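Long-range contact in PDZ domain protein (Parabacteroides distasonis, PDB 4L8N), which is of unknown function but joins PDZ domains to a DUF4136 domain and binds magnesium: residues 118-123 with 388-393. Numbering follows the deposited sequence.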
loop_
_atom_site.group_PDB
_atom_site.type_symbol
_atom_site.label_atom_id
_atom_site.label_comp_id
_atom_site.label_asym_id
_atom_site.label_seq_id
_atom_site.Cartn_x
_atom_site.Cartn_y
_atom_site.Cartn_z
ATOM N N SER A 118 35.293 15.488 -2.551
ATOM C CA SER A 118 34.365 15.537 -3.665
ATOM C C SER A 118 33.104 14.690 -3.471
ATOM O O SER A 118 32.944 13.675 -4.161
ATOM C CB SER A 118 35.081 15.099 -4.933
ATOM O OG SER A 118 34.306 15.454 -6.061
ATOM N N LEU A 119 32.168 15.137 -2.589
ATOM C CA LEU A 119 30.893 14.435 -2.349
ATOM C C LEU A 119 30.026 14.433 -3.599
ATOM O O LEU A 119 29.221 13.529 -3.789
ATOM C CB LEU A 119 30.099 15.037 -1.186
ATOM C CG LEU A 119 30.503 14.633 0.221
ATOM C CD1 LEU A 119 29.508 15.175 1.231
ATOM C CD2 LEU A 119 30.575 13.124 0.382
ATOM N N GLU A 120 30.214 15.451 -4.440
ATOM C CA GLU A 120 29.587 15.684 -5.730
ATOM C C GLU A 120 29.791 14.517 -6.660
ATOM O O GLU A 120 28.952 14.277 -7.525
ATOM C CB GLU A 120 30.204 16.936 -6.382
ATOM C CG GLU A 120 29.763 18.237 -5.748
ATOM C CD GLU A 120 30.636 18.811 -4.654
ATOM O OE1 GLU A 120 31.361 18.047 -3.974
ATOM O OE2 GLU A 120 30.569 20.044 -4.462
ATOM N N THR A 121 30.931 13.815 -6.515
ATOM C CA THR A 121 31.277 12.701 -7.387
ATOM C C THR A 121 31.289 11.362 -6.658
ATOM O O THR A 121 31.063 10.338 -7.311
ATOM C CB THR A 121 32.654 12.947 -8.052
ATOM O OG1 THR A 121 33.691 12.981 -7.068
ATOM C CG2 THR A 121 32.687 14.208 -8.888
ATOM N N THR A 122 31.552 11.350 -5.324
ATOM C CA THR A 122 31.727 10.100 -4.565
ATOM C C THR A 122 30.864 10.011 -3.333
ATOM O O THR A 122 31.242 10.501 -2.264
ATOM C CB THR A 122 33.204 9.961 -4.180
ATOM O OG1 THR A 122 34.007 10.223 -5.340
ATOM C CG2 THR A 122 33.541 8.594 -3.546
ATOM N N ASN A 123 29.734 9.311 -3.459
ATOM C CA ASN A 123 28.809 9.123 -2.338
ATOM C C ASN A 123 27.936 7.897 -2.517
ATOM O O ASN A 123 27.865 7.324 -3.607
ATOM C CB ASN A 123 27.917 10.374 -2.114
ATOM C CG ASN A 123 26.943 10.691 -3.224
ATOM O OD1 ASN A 123 25.874 10.077 -3.360
ATOM N ND2 ASN A 123 27.254 11.721 -3.987
HETATM N N MSE A 388 27.046 17.473 2.468
HETATM C CA MSE A 388 26.776 18.694 1.712
HETATM C C MSE A 388 27.781 18.839 0.592
HETATM O O MSE A 388 28.970 18.524 0.775
HETATM C CB MSE A 388 26.845 19.934 2.618
HETATM C CG MSE A 388 25.720 19.996 3.654
HETATM SE SE MSE A 388 25.869 21.493 4.857
HETATM C CE MSE A 388 27.351 20.981 5.826
ATOM N N PHE A 389 27.330 19.352 -0.558
ATOM C CA PHE A 389 28.269 19.653 -1.620
ATOM C C PHE A 389 28.902 20.994 -1.301
ATOM O O PHE A 389 28.435 21.718 -0.400
ATOM C CB PHE A 389 27.596 19.665 -3.004
ATOM C CG PHE A 389 26.843 18.396 -3.309
ATOM C CD1 PHE A 389 27.434 17.154 -3.114
ATOM C CD2 PHE A 389 25.549 18.443 -3.797
ATOM C CE1 PHE A 389 26.735 15.981 -3.384
ATOM C CE2 PHE A 389 24.854 17.267 -4.080
ATOM C CZ PHE A 389 25.453 16.044 -3.873
ATOM N N TRP A 390 29.952 21.333 -2.039
ATOM C CA TRP A 390 30.601 22.616 -1.890
ATOM C C TRP A 390 29.698 23.713 -2.441
ATOM O O TRP A 390 28.894 23.471 -3.348
ATOM C CB TRP A 390 31.939 22.608 -2.639
ATOM C CG TRP A 390 32.949 21.618 -2.135
ATOM C CD1 TRP A 390 33.492 20.581 -2.829
ATOM C CD2 TRP A 390 33.576 21.616 -0.845
ATOM N NE1 TRP A 390 34.432 19.936 -2.058
ATOM C CE2 TRP A 390 34.492 20.538 -0.828
ATOM C CE3 TRP A 390 33.467 22.434 0.295
ATOM C CZ2 TRP A 390 35.314 20.270 0.277
ATOM C CZ3 TRP A 390 34.271 22.158 1.390
ATOM C CH2 TRP A 390 35.175 21.081 1.378
ATOM N N ASP A 391 29.814 24.902 -1.895
ATOM C CA ASP A 391 29.052 26.034 -2.374
ATOM C C ASP A 391 29.745 26.488 -3.650
ATOM O O ASP A 391 30.967 26.698 -3.647
ATOM C CB ASP A 391 29.009 27.115 -1.278
ATOM C CG ASP A 391 28.248 28.389 -1.590
ATOM O OD1 ASP A 391 28.616 29.073 -2.569
ATOM O OD2 ASP A 391 27.371 28.768 -0.782
ATOM N N VAL A 392 28.976 26.594 -4.744
ATOM C CA VAL A 392 29.463 26.969 -6.071
ATOM C C VAL A 392 30.160 28.360 -6.096
ATOM O O VAL A 392 31.010 28.570 -6.955
ATOM C CB VAL A 392 28.345 26.871 -7.134
ATOM C CG1 VAL A 392 28.928 26.980 -8.543
ATOM C CG2 VAL A 392 27.591 25.543 -7.002
ATOM N N PHE A 393 29.889 29.265 -5.152
ATOM C CA PHE A 393 30.546 30.588 -5.165
ATOM C C PHE A 393 31.837 30.611 -4.295
ATOM O O PHE A 393 32.493 31.651 -4.184
ATOM C CB PHE A 393 29.554 31.703 -4.733
ATOM C CG PHE A 393 28.261 31.643 -5.513
ATOM C CD1 PHE A 393 28.209 32.062 -6.839
ATOM C CD2 PHE A 393 27.122 31.059 -4.960
ATOM C CE1 PHE A 393 27.032 31.918 -7.593
ATOM C CE2 PHE A 393 25.947 30.917 -5.713
ATOM C CZ PHE A 393 25.909 31.351 -7.022
HETATM O O HOH W 1 29.428 22.079 -5.739
#
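The Phe389 ring presents its edge to the turn at 118-123: Leu119 O lies near the ring plane, 3.5 Å from Phe389 CE1, and the amide of Asn123 comes up beside it. Leu119 CB rests against Phe389 CD1 at 3.9 Å, while the aliphatic part of Glu120 runs past the ring in the opposite direction, its CG 3.7 Å from the same CD1. Phe378, outside the two segments, also meets the phenyl ring, its plane inclined at about 45°. The carboxylate of Glu120 approaches the Trp390 indole obliquely, with OE1 3.5 Å from Trp390 CD1. A bend at chi2 (93°) turns this carboxylate toward the 388-393 backbone, where OE2 accepts a hydrogen bond from Trp390 N (2.8 Å), the N-H coming in 41° out of the carboxylate plane. A water donates to both Glu120 OE2 and Trp390 O, so the acid holds Trp390 N directly and Trp390 O through the water. With the side chain cut back to an alanine here, Trp390 N would probably be left without this acceptor, the water would lose one anchor, and part of the Phe389 ring would be uncovered. The indole NE1 hydrogen-bonds to Tyr117 O, just before the turn, and Arg372 makes a cation-pi contact with the ring. Within the turn, Asn123 ND2 donates to Leu119 O (2.7 Å), which probably helps hold in place the carbonyl at the Phe389 edge. The contact is loop-to-loop packing away from the magnesium site: a side-chain carboxylate accepting a backbone N-H joins the turn leading into strand 123-135, part of the large mixed sheet, to the loop preceding helix 395-402.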